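Methylornithine synthase PylB (Methanosarcina barkeri, PDB 3T7V) catalyses the radical-based isomerization of L-lysine to (3R)-3-methyl-D-ornithine in pyrrolysine biosynthesis, using a [4Fe-4S] cluster and S-adenosylmethionine. Local coordinates at residues L168-Y173 with G189-R194; P231-V236 with L273-L278. One frame throughout, in Å; residues are numbered along the deposited sequence.

Both contacts belong to the radical SAM core, built on a curled parallel sheet of the TIM-barrel kind, and their centres lie about 15 Å apart. Interaction 1 is completed first along the chain: the loop after strand 163-167 meets helix 187-200. Interaction 2 follows, bringing strand 233-238 against strand 275-277, about 5 Å (centre to centre) from the centre of the molecule. Strand 203-210 stands between strands 163-167 and 233-238 in the sheet, and its Glu205 bonds to both Tyr169 and Arg235. These two residues touch, Tyr169 OH lying 3.2 Å from Arg235 NE. 5-amino-D-isoleucine is held at its side-chain amine NE from interaction 1 and at its carboxylate from interaction 2, while interaction 1 also holds S-adenosylmethionine.

Interaction 1: L168-Y173 with G189-R194; sequences LYQETY and GRVNAR. With SAM (S-adenosylmethionine), chain C; MD0 (5-amino-D-isoleucine), chain D.
Arg190 and Arg194, one turn apart on helix 187-200, both reach into the backbone of the loop 168-173. Leu168 packs against the first of them: its CD1 sits over one face of the Arg190 guanidinium, 3.5 Å from NH2, while CD2 runs on to Ala193 CB at 3.7 Å. A bend at chi3 (79°) turns the Arg190 head so that NE donates to Tyr169 O (2.8 Å) from above the carbonyl plane, with a weaker bond from NH2. The same NH2 of Arg190 points at S-adenosylmethionine OXT, 2.9 Å away and nearly straight at 164°, so this one guanidinium ties the loop backbone to the cofactor's carboxylate.

Arg194 grips Gln170 end-on. Arg194 NH2 lies in the amide's carbonyl plane, 2.9 Å from Gln170 OE1, and NH1 reaches the same oxygen less directly from above that plane; the amide and guanidinium planes are 89° apart, nearly perpendicular. Arg194 NH2 also donates to Leu168 O at 2.8 Å. Gln170 CG rests on one face of the Tyr173 ring, and Gln170 NE2 is held by Phe187 O, which helps fix the amide's rotation. Tyr173 OH is hydrogen-bonded to Asp206.

On the cofactor side, Glu171 accepts from both ribose hydroxyls, OE1 taking O2' and OE2 taking O3', and also pairs with Arg182. Tyr169 OH accepts from the amine NE of 5-amino-D-isoleucine and bonds to Glu205. The loop runs from strand 163-167 toward helix 175-181, lying between helix 187-200 and the cofactor, with strand 203-210 bonded along its backbone.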
# COMPACT_ATOMS: atom_id res chain seq x y z
N LEU A 168 7.04 -0.42 3.85
CA LEU A 168 7.89 -1.64 3.85
C LEU A 168 7.04 -2.76 4.42
O LEU A 168 6.93 -2.91 5.65
CB LEU A 168 9.17 -1.35 4.75
CG LEU A 168 10.26 -2.43 4.59
CD1 LEU A 168 10.94 -2.34 3.22
CD2 LEU A 168 11.28 -2.26 5.76
N TYR A 169 6.36 -3.47 3.52
CA TYR A 169 5.31 -4.37 4.02
C TYR A 169 5.88 -5.70 4.43
O TYR A 169 6.78 -6.23 3.83
CB TYR A 169 4.24 -4.63 2.89
CG TYR A 169 3.72 -3.34 2.23
CD1 TYR A 169 3.65 -2.15 2.96
CD2 TYR A 169 3.36 -3.33 0.92
CE1 TYR A 169 3.24 -0.95 2.34
CE2 TYR A 169 2.96 -2.19 0.29
CZ TYR A 169 2.93 -1.00 0.99
OH TYR A 169 2.53 0.17 0.33
N GLN A 170 5.33 -6.22 5.53
CA GLN A 170 5.81 -7.53 6.02
C GLN A 170 5.24 -8.72 5.21
O GLN A 170 5.84 -9.81 5.21
CB GLN A 170 5.38 -7.73 7.46
CG GLN A 170 6.27 -8.76 8.19
CD GLN A 170 7.68 -8.31 8.45
OE1 GLN A 170 7.97 -7.12 8.47
NE2 GLN A 170 8.58 -9.26 8.74
N GLU A 171 4.08 -8.50 4.53
CA GLU A 171 3.36 -9.56 3.72
C GLU A 171 2.59 -10.54 4.61
O GLU A 171 1.40 -10.80 4.41
CB GLU A 171 4.20 -10.39 2.76
CG GLU A 171 5.24 -9.68 1.96
CD GLU A 171 4.70 -8.49 1.24
OE1 GLU A 171 3.46 -8.28 1.00
OE2 GLU A 171 5.55 -7.66 0.90
N THR A 172 3.28 -11.04 5.61
CA THR A 172 2.65 -11.94 6.60
C THR A 172 3.51 -11.91 7.86
O THR A 172 4.75 -11.88 7.78
CB THR A 172 2.56 -13.38 6.04
OG1 THR A 172 2.00 -14.22 7.01
CG2 THR A 172 3.92 -13.93 5.61
N TYR A 173 2.88 -12.08 9.00
CA TYR A 173 3.61 -12.37 10.24
C TYR A 173 3.62 -13.86 10.64
O TYR A 173 4.11 -14.21 11.73
CB TYR A 173 3.03 -11.56 11.43
CG TYR A 173 3.43 -10.11 11.32
CD1 TYR A 173 2.79 -9.24 10.44
CD2 TYR A 173 4.47 -9.64 12.09
CE1 TYR A 173 3.24 -7.88 10.29
CE2 TYR A 173 4.90 -8.30 11.98
CZ TYR A 173 4.28 -7.46 11.10
OH TYR A 173 4.75 -6.17 10.97
N GLY A 189 14.48 -8.14 10.02
CA GLY A 189 15.15 -7.01 9.32
C GLY A 189 14.10 -5.95 8.97
O GLY A 189 14.37 -4.75 9.05
N ARG A 190 12.95 -6.40 8.42
CA ARG A 190 11.94 -5.42 7.96
C ARG A 190 11.30 -4.76 9.17
O ARG A 190 10.99 -3.56 9.13
CB ARG A 190 10.84 -6.00 7.02
CG ARG A 190 11.44 -6.51 5.71
CD ARG A 190 10.48 -7.22 4.80
NE ARG A 190 9.62 -6.31 4.04
CZ ARG A 190 9.97 -5.73 2.88
NH1 ARG A 190 11.26 -5.81 2.40
NH2 ARG A 190 9.06 -5.04 2.15
N VAL A 191 11.01 -5.56 10.21
CA VAL A 191 10.46 -5.01 11.43
C VAL A 191 11.40 -3.94 12.00
O VAL A 191 10.93 -2.80 12.38
CB VAL A 191 10.28 -6.14 12.43
CG1 VAL A 191 9.88 -5.56 13.78
CG2 VAL A 191 9.19 -7.13 11.96
N ASN A 192 12.70 -4.23 12.05
CA ASN A 192 13.66 -3.33 12.64
C ASN A 192 13.84 -2.05 11.82
O ASN A 192 14.09 -0.95 12.39
CB ASN A 192 15.00 -4.09 12.83
CG ASN A 192 14.93 -5.09 13.97
OD1 ASN A 192 14.05 -5.05 14.78
ND2 ASN A 192 15.82 -6.05 13.96
N ALA A 193 13.75 -2.17 10.47
CA ALA A 193 13.88 -0.99 9.66
C ALA A 193 12.68 -0.04 9.87
O ALA A 193 12.88 1.19 9.92
CB ALA A 193 13.98 -1.42 8.17
N ARG A 194 11.47 -0.61 10.00
CA ARG A 194 10.33 0.28 10.28
C ARG A 194 10.50 0.94 11.63
O ARG A 194 10.15 2.11 11.76
CB ARG A 194 9.02 -0.49 10.17
CG ARG A 194 8.68 -0.87 8.72
CD ARG A 194 7.21 -1.37 8.60
NE ARG A 194 6.95 -2.49 9.48
CZ ARG A 194 7.17 -3.78 9.23
NH1 ARG A 194 6.98 -4.58 10.30
NH2 ARG A 194 7.50 -4.26 8.00
N SAM C . 10.81 -3.76 -3.59
CA SAM C . 10.30 -3.13 -2.47
C SAM C . 9.67 -4.02 -1.48
O SAM C . 9.54 -5.24 -1.73
OXT SAM C . 9.38 -3.51 -0.34
CB SAM C . 9.14 -2.46 -2.72
CG SAM C . 8.08 -3.01 -3.59
SD SAM C . 6.43 -3.05 -2.76
CE SAM C . 5.52 -1.91 -3.76
C5' SAM C . 5.80 -4.60 -3.34
C4' SAM C . 4.87 -5.12 -2.52
O4' SAM C . 3.88 -5.09 -3.73
C3' SAM C . 5.13 -6.29 -1.95
O3' SAM C . 5.29 -5.71 -0.66
C2' SAM C . 3.66 -6.73 -2.07
O2' SAM C . 2.87 -6.46 -0.87
C1' SAM C . 2.99 -6.13 -3.32
N9 SAM C . 3.03 -7.13 -4.45
C8 SAM C . 4.09 -7.59 -5.18
N7 SAM C . 3.66 -8.51 -6.04
C5 SAM C . 2.30 -8.63 -5.87
C6 SAM C . 1.34 -9.49 -6.43
N6 SAM C . 1.65 -10.39 -7.36
N1 SAM C . 0.06 -9.34 -6.08
C2 SAM C . -0.31 -8.43 -5.12
N3 SAM C . 0.60 -7.67 -4.47
C4 SAM C . 1.91 -7.77 -4.87
C MD0 D . -0.05 0.43 -4.60
N MD0 D . 0.96 -0.20 -6.71
O MD0 D . -0.24 1.35 -3.78
CA MD0 D . 1.20 0.43 -5.42
CB MD0 D . 2.34 -0.31 -4.66
CD MD0 D . 4.08 0.23 -2.82
NE MD0 D . 4.32 1.08 -1.66
CG MD0 D . 2.69 0.52 -3.39
CG2 MD0 D . 2.00 -1.77 -4.26
OXT MD0 D . -0.86 -0.49 -4.77

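Interaction 2: P231-V236 with L273-L278; sequences PDMVRV and LIPASL. With MD0 (5-amino-D-isoleucine), chain D.
Pro275 is the bump of this contact, and Met233 and Arg235 form the hollow around it. Its CG presses against Arg235 CB at 3.2 Å and then lies over one face of the guanidinium, the two side chains crossing at about a right angle. From the other flank Met233, fully extended with CG opposite its backbone N (chi1 -178°), passes Leu273 CB and brings CE to 3.6 Å from Pro275 CG. On the opposite side of the strand from Met233 and Arg235, Val234 CG2 meets Ile274 CG1 at 3.9 Å.

The backbones join at a single parallel bridge, Met233 with Leu273: Val234 N donates to Leu273 O at 3.0 Å and Leu273 N makes a weak bond to Asp232 O, the two flanking Met233. The strands then splay at 38°. In the widening gap one water accepts from Val236 N and donates to Pro275 O.

Beyond the proline, Arg235 NH1 and NH2 donate to OXT and O of 5-amino-D-isoleucine, and Ser277 OG adds a 2.6 Å bond to OXT. Glu205 holds Arg235 NE in a salt bridge, while Ser277 OG also caps Asp279 N at the start of helix 278-291. With its face packed on proline and its three nitrogens engaged by carboxylates, the guanidinium is well placed to recognise the ligand's carboxylate, whose negative charge it probably balances.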
# COMPACT_ATOMS: atom_id res chain seq x y z
N PRO A 231 1.71 1.10 13.32
CA PRO A 231 1.92 1.73 12.00
C PRO A 231 0.92 2.86 11.78
O PRO A 231 -0.20 2.88 12.31
CB PRO A 231 1.65 0.58 11.04
CG PRO A 231 0.68 -0.26 11.78
CD PRO A 231 1.07 -0.21 13.22
N ASP A 232 1.32 3.81 10.93
CA ASP A 232 0.46 4.95 10.55
C ASP A 232 -0.54 4.63 9.44
O ASP A 232 -1.59 5.26 9.34
CB ASP A 232 1.35 6.12 10.16
CG ASP A 232 2.32 6.45 11.27
OD1 ASP A 232 1.86 7.15 12.20
OD2 ASP A 232 3.49 5.91 11.33
N MET A 233 -0.23 3.60 8.65
CA MET A 233 -1.02 3.18 7.51
C MET A 233 -0.88 1.66 7.48
O MET A 233 0.20 1.11 7.73
CB MET A 233 -0.48 3.83 6.21
CG MET A 233 -1.30 3.47 4.99
SD MET A 233 -0.74 4.55 3.66
CE MET A 233 -1.72 3.94 2.35
N VAL A 234 -2.02 1.01 7.22
CA VAL A 234 -2.03 -0.48 7.15
C VAL A 234 -2.80 -0.85 5.91
O VAL A 234 -3.85 -0.26 5.57
CB VAL A 234 -2.73 -1.14 8.38
CG1 VAL A 234 -1.82 -0.94 9.63
CG2 VAL A 234 -4.08 -0.52 8.63
N ARG A 235 -2.28 -1.84 5.22
CA ARG A 235 -2.93 -2.29 3.99
C ARG A 235 -3.06 -3.78 3.87
O ARG A 235 -2.32 -4.57 4.50
CB ARG A 235 -2.27 -1.69 2.77
CG ARG A 235 -1.08 -2.36 2.34
CD ARG A 235 -0.73 -2.14 0.83
NE ARG A 235 -0.56 -0.70 0.54
CZ ARG A 235 -0.67 -0.17 -0.68
NH1 ARG A 235 -0.98 -0.96 -1.73
NH2 ARG A 235 -0.52 1.13 -0.83
N VAL A 236 -3.99 -4.16 3.01
CA VAL A 236 -4.05 -5.56 2.53
C VAL A 236 -4.15 -5.52 1.02
O VAL A 236 -4.87 -4.66 0.46
CB VAL A 236 -5.20 -6.33 3.24
CG1 VAL A 236 -6.49 -5.49 3.07
CG2 VAL A 236 -5.35 -7.71 2.63
N LEU A 273 -4.71 5.38 8.23
CA LEU A 273 -4.87 5.35 6.81
C LEU A 273 -4.96 3.92 6.33
O LEU A 273 -4.16 3.07 6.80
CB LEU A 273 -3.65 6.02 6.15
CG LEU A 273 -3.53 7.52 6.46
CD1 LEU A 273 -2.19 8.01 5.93
CD2 LEU A 273 -4.66 8.25 5.84
N ILE A 274 -5.89 3.62 5.42
CA ILE A 274 -6.03 2.28 4.84
C ILE A 274 -6.30 2.48 3.38
O ILE A 274 -7.29 3.17 3.02
CB ILE A 274 -7.22 1.49 5.44
CG1 ILE A 274 -7.04 1.43 6.95
CG2 ILE A 274 -7.36 0.11 4.77
CD1 ILE A 274 -8.20 0.73 7.74
N PRO A 275 -5.45 1.95 2.48
CA PRO A 275 -5.54 2.23 1.05
C PRO A 275 -6.56 1.47 0.31
O PRO A 275 -6.83 0.25 0.61
CB PRO A 275 -4.14 1.93 0.53
CG PRO A 275 -3.55 0.98 1.44
CD PRO A 275 -4.20 1.23 2.81
N ALA A 276 -7.14 2.12 -0.70
CA ALA A 276 -7.88 1.47 -1.75
C ALA A 276 -6.92 1.54 -2.98
O ALA A 276 -6.79 2.62 -3.62
CB ALA A 276 -9.17 2.24 -2.00
N SER A 277 -6.25 0.45 -3.30
CA SER A 277 -5.29 0.40 -4.42
C SER A 277 -5.95 0.15 -5.77
O SER A 277 -6.74 -0.79 -5.92
CB SER A 277 -4.25 -0.73 -4.18
OG SER A 277 -3.39 -0.84 -5.33
N LEU A 278 -5.60 0.97 -6.76
CA LEU A 278 -6.11 0.75 -8.14
C LEU A 278 -5.38 -0.45 -8.81
O LEU A 278 -5.79 -0.92 -9.86
CB LEU A 278 -5.80 1.97 -8.98
CG LEU A 278 -6.44 3.31 -8.59
CD1 LEU A 278 -6.30 4.34 -9.71
CD2 LEU A 278 -7.88 3.19 -8.19
C MD0 D . -0.05 0.43 -4.60
N MD0 D . 0.96 -0.20 -6.71
O MD0 D . -0.24 1.35 -3.78
CA MD0 D . 1.20 0.43 -5.42
CB MD0 D . 2.34 -0.31 -4.66
CD MD0 D . 4.08 0.23 -2.82
NE MD0 D . 4.32 1.08 -1.66
CG MD0 D . 2.69 0.52 -3.39
CG2 MD0 D . 2.00 -1.77 -4.26
OXT MD0 D . -0.86 -0.49 -4.77
O HOH W 1 -5.77 -2.10 1.93